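Local coordinates for isochorismatase family protein family (Burkholderia thailandensis, PDB 3TXY) that is of unknown specific function but belongs to the isochorismatase family and may act as a hydrolase, at residues 12-17 / 128-133; 20-25 / 59-64. All blocks are in the same frame, centred on the assembly; numbering follows the deposited sequence.

Contact 1 (12-17 / 128-133)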
ATOM      1  N   PRO A  12     -11.869  18.714  12.848  1.00 16.30           N
ATOM      2  CA  PRO A  12     -11.789  19.980  12.101  1.00 16.22           C
ATOM      3  C   PRO A  12     -10.510  20.153  11.284  1.00 15.35           C
ATOM      4  O   PRO A  12     -10.483  20.900  10.306  1.00 15.32           O
ATOM      5  CB  PRO A  12     -11.824  21.055  13.195  1.00 17.06           C
ATOM      6  CG  PRO A  12     -12.312  20.382  14.417  1.00 17.48           C
ATOM      7  CD  PRO A  12     -11.974  18.924  14.301  1.00 16.88           C
ATOM      8  N   THR A  13      -9.457  19.496  11.753  1.00 14.93           N
ATOM      9  CA  THR A  13      -8.121  19.530  11.177  1.00 14.21           C
ATOM     10  C   THR A  13      -8.039  18.537  10.017  1.00 13.32           C
ATOM     11  O   THR A  13      -7.383  17.488  10.109  1.00 12.55           O
ATOM     12  CB  THR A  13      -7.103  19.202  12.289  1.00 14.31           C
ATOM     13  OG1 THR A  13      -7.544  18.056  13.060  1.00 14.48           O
ATOM     14  CG2 THR A  13      -6.975  20.392  13.213  1.00 14.80           C
ATOM     15  N   VAL A  14      -8.744  18.871   8.940  1.00 12.79           N
ATOM     16  CA  VAL A  14      -8.910  17.986   7.799  1.00 12.39           C
ATOM     17  C   VAL A  14      -8.455  18.651   6.494  1.00 11.91           C
ATOM     18  O   VAL A  14      -8.685  19.827   6.284  1.00 12.49           O
ATOM     19  CB  VAL A  14     -10.383  17.501   7.660  1.00 12.38           C
ATOM     20  CG1 VAL A  14     -11.319  18.660   7.338  1.00 12.79           C
ATOM     21  CG2 VAL A  14     -10.495  16.390   6.615  1.00 11.91           C
ATOM     22  N   ALA A  15      -7.810  17.859   5.644  1.00 11.47           N
ATOM     23  CA  ALA A  15      -7.386  18.246   4.307  1.00 11.20           C
ATOM     24  C   ALA A  15      -8.013  17.365   3.225  1.00 10.93           C
ATOM     25  O   ALA A  15      -8.303  16.179   3.448  1.00 10.80           O
ATOM     26  CB  ALA A  15      -5.861  18.184   4.208  1.00 11.26           C
ATOM     27  N   LEU A  16      -8.225  17.974   2.058  1.00 10.80           N
ATOM     28  CA  LEU A  16      -8.646  17.280   0.837  1.00 10.61           C
ATOM     29  C   LEU A  16      -7.384  16.946   0.043  1.00 10.12           C
ATOM     30  O   LEU A  16      -6.569  17.822  -0.211  1.00 10.30           O
ATOM     31  CB  LEU A  16      -9.566  18.166  -0.021  1.00 10.93           C
ATOM     32  CG  LEU A  16     -10.234  17.510  -1.244  1.00 10.99           C
ATOM     33  CD1 LEU A  16     -11.253  16.442  -0.859  1.00 11.07           C
ATOM     34  CD2 LEU A  16     -10.919  18.573  -2.106  1.00 11.35           C
ATOM     35  N   VAL A  17      -7.217  15.674  -0.320  1.00  9.63           N
ATOM     36  CA  VAL A  17      -6.059  15.218  -1.090  1.00  9.25           C
ATOM     37  C   VAL A  17      -6.578  14.490  -2.330  1.00  9.07           C
ATOM     38  O   VAL A  17      -7.279  13.491  -2.209  1.00  8.84           O
ATOM     39  CB  VAL A  17      -5.169  14.269  -0.266  1.00  9.11           C
ATOM     40  CG1 VAL A  17      -3.989  13.755  -1.105  1.00  8.91           C
ATOM     41  CG2 VAL A  17      -4.677  14.993   0.984  1.00  9.37           C
ATOM     42  N   ASP A 128      -6.653  14.466   9.581  1.00 12.84           N
ATOM     43  CA  ASP A 128      -7.631  13.721   8.817  1.00 12.76           C
ATOM     44  C   ASP A 128      -7.423  14.068   7.333  1.00 12.31           C
ATOM     45  O   ASP A 128      -7.227  15.239   6.989  1.00 12.15           O
ATOM     46  CB  ASP A 128      -9.066  14.137   9.198  1.00 13.29           C
ATOM     47  CG  ASP A 128      -9.483  13.719  10.623  1.00 14.01           C
ATOM     48  OD1 ASP A 128      -8.629  13.674  11.543  1.00 13.91           O
ATOM     49  OD2 ASP A 128     -10.701  13.476  10.822  1.00 14.74           O
ATOM     50  N   ILE A 129      -7.457  13.067   6.464  1.00 12.21           N
ATOM     51  CA  ILE A 129      -7.439  13.325   5.020  1.00 12.13           C
ATOM     52  C   ILE A 129      -8.671  12.744   4.337  1.00 12.18           C
ATOM     53  O   ILE A 129      -9.119  11.637   4.650  1.00 12.28           O
ATOM     54  CB  ILE A 129      -6.126  12.908   4.295  1.00 12.04           C
ATOM     55  CG1 ILE A 129      -5.917  11.393   4.241  1.00 12.55           C
ATOM     56  CG2 ILE A 129      -4.913  13.581   4.930  1.00 12.07           C
ATOM     57  CD1 ILE A 129      -4.717  11.000   3.374  1.00 12.51           C
ATOM     58  N   VAL A 130      -9.224  13.536   3.424  1.00 12.13           N
ATOM     59  CA  VAL A 130     -10.300  13.117   2.552  1.00 12.31           C
ATOM     60  C   VAL A 130      -9.683  12.915   1.176  1.00 11.89           C
ATOM     61  O   VAL A 130      -9.125  13.837   0.584  1.00 12.00           O
ATOM     62  CB  VAL A 130     -11.455  14.136   2.549  1.00 12.73           C
ATOM     63  CG1 VAL A 130     -12.464  13.812   1.440  1.00 12.93           C
ATOM     64  CG2 VAL A 130     -12.102  14.152   3.936  1.00 13.11           C
ATOM     65  N   LEU A 131      -9.791  11.680   0.685  1.00 11.83           N
ATOM     66  CA  LEU A 131      -9.101  11.231  -0.508  1.00 11.51           C
ATOM     67  C   LEU A 131     -10.034  11.053  -1.704  1.00 11.35           C
ATOM     68  O   LEU A 131     -11.085  10.417  -1.616  1.00 11.36           O
ATOM     69  CB  LEU A 131      -8.405   9.917  -0.170  1.00 11.92           C
ATOM     70  CG  LEU A 131      -7.034   9.516  -0.656  1.00 12.13           C
ATOM     71  CD1 LEU A 131      -5.988  10.625  -0.759  1.00 11.84           C
ATOM     72  CD2 LEU A 131      -6.543   8.405   0.293  1.00 12.43           C
ATOM     73  N   THR A 132      -9.645  11.671  -2.818  1.00 10.85           N
ATOM     74  CA  THR A 132     -10.276  11.448  -4.107  1.00 10.81           C
ATOM     75  C   THR A 132      -9.208  11.119  -5.139  1.00 10.50           C
ATOM     76  O   THR A 132      -8.011  11.300  -4.898  1.00 10.26           O
ATOM     77  CB  THR A 132     -11.072  12.685  -4.588  1.00 11.11           C
ATOM     78  OG1 THR A 132     -10.191  13.655  -5.180  1.00 11.00           O
ATOM     79  CG2 THR A 132     -11.826  13.319  -3.455  1.00 11.21           C
ATOM     80  N   GLY A 133      -9.650  10.657  -6.299  1.00 10.55           N
ATOM     81  CA  GLY A 133      -8.793  10.541  -7.480  1.00 10.51           C
ATOM     82  C   GLY A 133      -8.797   9.195  -8.198  1.00 10.63           C
ATOM     83  O   GLY A 133      -9.718   8.394  -8.048  1.00 10.64           O
TER
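Asp128 opens the pairing of 128-133 with 12-17, two neighbouring strands in the middle of the parallel six-stranded sheet of an isochorismatase-like alpha/beta fold. Asp128 N donates to Thr13 O (3.2 Å), while Asp128 O accepts from Ala15 N, so both its backbone polar groups are tied to the 12-17 chain, through two successive peptide groups. The carboxylate turns elsewhere, to Asn11 N and Asn153 ND2, and Asp128 CB is the side-chain atom that meets the partner strand, 3.7 Å from Val14 CG2.

Ile129 points to the other face of the sheet, where Ala15 and Val17 also lie; the Ile129 and Val17 side chains cross obliquely, with Ile129 CB and CG2 nearest Val17 CG2. Val130 returns to the Val14 face and takes the centre of the ladder. Val130 N donates to Ala15 O and Val130 O accepts from Val17 N, each bond 2.8 Å and nearly linear at the hydrogen (171° and 175°). The valine straddles its neighbours, CG2 against Val14 CG2 and CG1 against Leu16 CD1, on the face where Phe49, Leu45 and Ala46 of helix 35-51 pack on Val14 and Leu16; Val130 also touches Val157 of strand 153-162.

Leu131 runs side by side with Val17 on the Ile129 face, covered by Thr143 and Ala144 of helix 136-149. Val17 holds CG1 anti to its backbone N (chi1 178°), which sets that methyl 3.7 Å from Leu131 CD1. Thr132 N closes the ladder by donating to Val17 O at 3.0 Å; its hydroxyl bonds to Thr42, and its CG2 lies 4.1 Å from Leu16 CD1.

Contact 2 (20-25 / 59-64)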
ATOM      1  N   ASP A  20      -3.865  12.458  -8.908  1.00  9.87           N
ATOM      2  CA  ASP A  20      -3.594  12.234 -10.342  1.00 10.20           C
ATOM      3  C   ASP A  20      -4.724  12.716 -11.265  1.00 10.56           C
ATOM      4  O   ASP A  20      -4.973  12.121 -12.312  1.00 11.00           O
ATOM      5  CB  ASP A  20      -3.264  10.766 -10.641  1.00 10.20           C
ATOM      6  CG  ASP A  20      -1.881  10.370 -10.178  1.00 10.14           C
ATOM      7  OD1 ASP A  20      -1.025  11.261  -9.989  1.00 10.53           O
ATOM      8  OD2 ASP A  20      -1.646   9.165  -9.996  1.00 10.40           O
ATOM      9  N   LEU A  21      -5.358  13.823 -10.904  1.00 10.56           N
ATOM     10  CA  LEU A  21      -6.400  14.401 -11.760  1.00 11.05           C
ATOM     11  C   LEU A  21      -5.742  15.303 -12.811  1.00 11.28           C
ATOM     12  O   LEU A  21      -5.931  16.537 -12.860  1.00 11.58           O
ATOM     13  CB  LEU A  21      -7.474  15.076 -10.922  1.00 11.17           C
ATOM     14  CG  LEU A  21      -8.176  14.149  -9.917  1.00 10.87           C
ATOM     15  CD1 LEU A  21      -9.238  14.938  -9.139  1.00 11.21           C
ATOM     16  CD2 LEU A  21      -8.819  12.948 -10.599  1.00 10.72           C
ATOM     17  N   GLN A  22      -4.964  14.623 -13.649  1.00 11.40           N
ATOM     18  CA  GLN A  22      -4.143  15.216 -14.682  1.00 11.89           C
ATOM     19  C   GLN A  22      -4.599  14.749 -16.062  1.00 12.61           C
ATOM     20  O   GLN A  22      -5.203  13.673 -16.207  1.00 12.59           O
ATOM     21  CB  GLN A  22      -2.668  14.874 -14.442  1.00 11.57           C
ATOM     22  CG  GLN A  22      -2.303  13.404 -14.599  1.00 11.25           C
ATOM     23  CD  GLN A  22      -0.966  13.088 -13.966  1.00 10.89           C
ATOM     24  OE1 GLN A  22      -0.819  13.194 -12.769  1.00 10.43           O
ATOM     25  NE2 GLN A  22       0.007  12.734 -14.774  1.00 10.88           N
ATOM     26  N   ASN A  23      -4.308  15.558 -17.080  1.00 13.80           N
ATOM     27  CA  ASN A  23      -4.824  15.315 -18.421  1.00 14.62           C
ATOM     28  C   ASN A  23      -4.634  13.873 -18.907  1.00 15.14           C
ATOM     29  O   ASN A  23      -5.540  13.275 -19.496  1.00 16.15           O
ATOM     30  CB  ASN A  23      -4.154  16.262 -19.418  1.00 15.11           C
ATOM     31  CG  ASN A  23      -4.491  17.720 -19.164  1.00 15.53           C
ATOM     32  OD1 ASN A  23      -5.629  18.056 -18.819  1.00 15.61           O
ATOM     33  ND2 ASN A  23      -3.507  18.602 -19.369  1.00 16.04           N
ATOM     34  N   GLY A  24      -3.456  13.308 -18.665  1.00 15.07           N
ATOM     35  CA  GLY A  24      -3.138  11.985 -19.179  1.00 15.17           C
ATOM     36  C   GLY A  24      -3.844  10.824 -18.485  1.00 14.75           C
ATOM     37  O   GLY A  24      -3.822   9.704 -18.972  1.00 15.36           O
ATOM     38  N   ILE A  25      -4.440  11.086 -17.332  1.00 14.46           N
ATOM     39  CA  ILE A  25      -5.072  10.047 -16.531  1.00 14.37           C
ATOM     40  C   ILE A  25      -6.600  10.220 -16.508  1.00 14.48           C
ATOM     41  O   ILE A  25      -7.329   9.235 -16.593  1.00 14.45           O
ATOM     42  CB  ILE A  25      -4.425  10.006 -15.119  1.00 14.15           C
ATOM     43  CG1 ILE A  25      -2.954   9.577 -15.258  1.00 14.46           C
ATOM     44  CG2 ILE A  25      -5.172   9.063 -14.166  1.00 14.04           C
ATOM     45  CD1 ILE A  25      -2.095   9.808 -14.012  1.00 14.23           C
ATOM     46  N   VAL A  59      -2.387  16.336  -6.124  1.00 10.89           N
ATOM     47  CA  VAL A  59      -1.252  15.486  -6.414  1.00 10.68           C
ATOM     48  C   VAL A  59      -1.232  15.124  -7.905  1.00 10.91           C
ATOM     49  O   VAL A  59      -2.246  14.718  -8.474  1.00 11.26           O
ATOM     50  CB  VAL A  59      -1.323  14.189  -5.577  1.00 10.27           C
ATOM     51  CG1 VAL A  59      -0.185  13.233  -5.927  1.00 10.36           C
ATOM     52  CG2 VAL A  59      -1.331  14.499  -4.083  1.00 10.22           C
ATOM     53  N   HIS A  60      -0.075  15.225  -8.531  1.00 11.17           N
ATOM     54  CA  HIS A  60       0.076  14.739  -9.891  1.00 11.41           C
ATOM     55  C   HIS A  60       1.359  13.979  -9.997  1.00 11.49           C
ATOM     56  O   HIS A  60       2.244  14.125  -9.159  1.00 11.20           O
ATOM     57  CB  HIS A  60      -0.019  15.872 -10.930  1.00 12.04           C
ATOM     58  CG  HIS A  60       1.117  16.841 -10.884  1.00 12.59           C
ATOM     59  ND1 HIS A  60       1.683  17.333 -12.002  1.00 13.64           N
ATOM     60  CD2 HIS A  60       1.793  17.417  -9.818  1.00 12.79           C
ATOM     61  CE1 HIS A  60       2.679  18.171 -11.669  1.00 13.81           C
ATOM     62  NE2 HIS A  60       2.747  18.229 -10.342  1.00 13.54           N
ATOM     63  N   THR A  61       1.426  13.138 -11.020  1.00 11.47           N
ATOM     64  CA  THR A  61       2.581  12.310 -11.315  1.00 11.66           C
ATOM     65  C   THR A  61       3.334  12.905 -12.488  1.00 12.11           C
ATOM     66  O   THR A  61       2.748  13.259 -13.518  1.00 12.28           O
ATOM     67  CB  THR A  61       2.140  10.892 -11.685  1.00 11.81           C
ATOM     68  OG1 THR A  61       1.344  10.369 -10.623  1.00 11.75           O
ATOM     69  CG2 THR A  61       3.335   9.972 -11.957  1.00 11.88           C
ATOM     70  N   SER A  62       4.644  13.003 -12.336  1.00 12.44           N
ATOM     71  CA  SER A  62       5.501  13.469 -13.399  1.00 13.05           C
ATOM     72  C   SER A  62       6.792  12.666 -13.407  1.00 13.24           C
ATOM     73  O   SER A  62       7.268  12.273 -12.370  1.00 12.81           O
ATOM     74  CB  SER A  62       5.862  14.931 -13.203  1.00 13.36           C
ATOM     75  OG  SER A  62       6.679  15.386 -14.266  1.00 13.97           O
ATOM     76  N   TYR A  63       7.345  12.467 -14.597  1.00 14.14           N
ATOM     77  CA  TYR A  63       8.663  11.869 -14.759  1.00 14.80           C
ATOM     78  C   TYR A  63       9.641  12.816 -15.472  1.00 15.88           C
ATOM     79  O   TYR A  63      10.714  12.388 -15.925  1.00 16.02           O
ATOM     80  CB  TYR A  63       8.544  10.570 -15.529  1.00 15.02           C
ATOM     81  CG  TYR A  63       7.572   9.612 -14.900  1.00 14.63           C
ATOM     82  CD1 TYR A  63       6.390   9.290 -15.542  1.00 14.83           C
ATOM     83  CD2 TYR A  63       7.830   9.035 -13.663  1.00 14.39           C
ATOM     84  CE1 TYR A  63       5.493   8.407 -14.996  1.00 14.68           C
ATOM     85  CE2 TYR A  63       6.927   8.146 -13.105  1.00 14.33           C
ATOM     86  CZ  TYR A  63       5.762   7.848 -13.783  1.00 14.74           C
ATOM     87  OH  TYR A  63       4.830   6.978 -13.270  1.00 15.79           O
ATOM     88  N   GLN A  64       9.267  14.096 -15.539  1.00 16.66           N
ATOM     89  CA  GLN A  64      10.126  15.162 -16.065  1.00 18.11           C
ATOM     90  C   GLN A  64      11.435  15.219 -15.278  1.00 18.76           C
ATOM     91  O   GLN A  64      11.459  14.888 -14.100  1.00 18.08           O
ATOM     92  CB  GLN A  64       9.389  16.514 -15.995  1.00 18.77           C
ATOM     93  CG  GLN A  64       8.152  16.590 -16.886  1.00 19.07           C
ATOM     94  CD  GLN A  64       8.509  16.459 -18.358  1.00 20.56           C
ATOM     95  OE1 GLN A  64       9.645  16.734 -18.749  1.00 20.69           O
ATOM     96  NE2 GLN A  64       7.550  16.035 -19.178  1.00 21.08           N
TER
HETATM   97  O   HOH W   1      -4.893  15.653  -8.540  1.00 10.50           O
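Thr61 is held by side chains of both Asp20 and Gln22, and its hydroxyl gives the shortest bond of the contact, 2.6 Å from OG1 to Asp20 OD1. The hydroxyl arrives on the syn side of the carboxylate but 32° out of its plane. Lys106 NZ forms a salt bridge with Asp20 OD2 and also bonds to Thr61 OG1, tying the pair together from strand 102-106.

Gln22 OE1 accepts from Thr61 N at 2.8 Å, in plane and on a lone pair, and Gln22 NE2 donates to Thr61 O at 3.1 Å, also on a lone pair, though Thr61 O is tilted from the Gln22 amide plane. These paired bonds restrict rotation of the amide, and NE2 is further held by Trp88 O. With CG lodged between its backbone N and carbonyl carbon (chi1 67°), Gln22 reaches the strand edge.

Nearer the sheet, Asp20 N donates to Val59 O at 2.8 Å from above the carbonyl plane, and a water bridges the same oxygen to Leu21 N. Apolar packing lies mainly outside this pair: Leu21 rests on Val38 and Thr42, and Val59 on Val104.

Asp20 and Lys106 match two members of the family's Cys-Asp-Lys triad, but this chain has no cysteine; they may mark the family's active-site pocket without a cysteine nucleophile, as in relatives such as PhzD.

Both contacts are buried and both involve the central strand 14-19 or the chain just beyond it, yet they illustrate different ways of joining a sheet. Contact 1 is regular: backbone bonds set the register and aliphatic side chains fill both faces. Contact 2 lies past the C-terminal end of that strand, where the chain has left it, and there side-chain carboxylate, amide and hydroxyl groups, with a water, take over much of the bonding to neighbouring strand 56-61. Their centres are about 19 Å apart, but the edges meet, with Leu21 CD2 3.9 Å from Gly133 CA and Val17 CG1 4.1 Å from Val59 CG2.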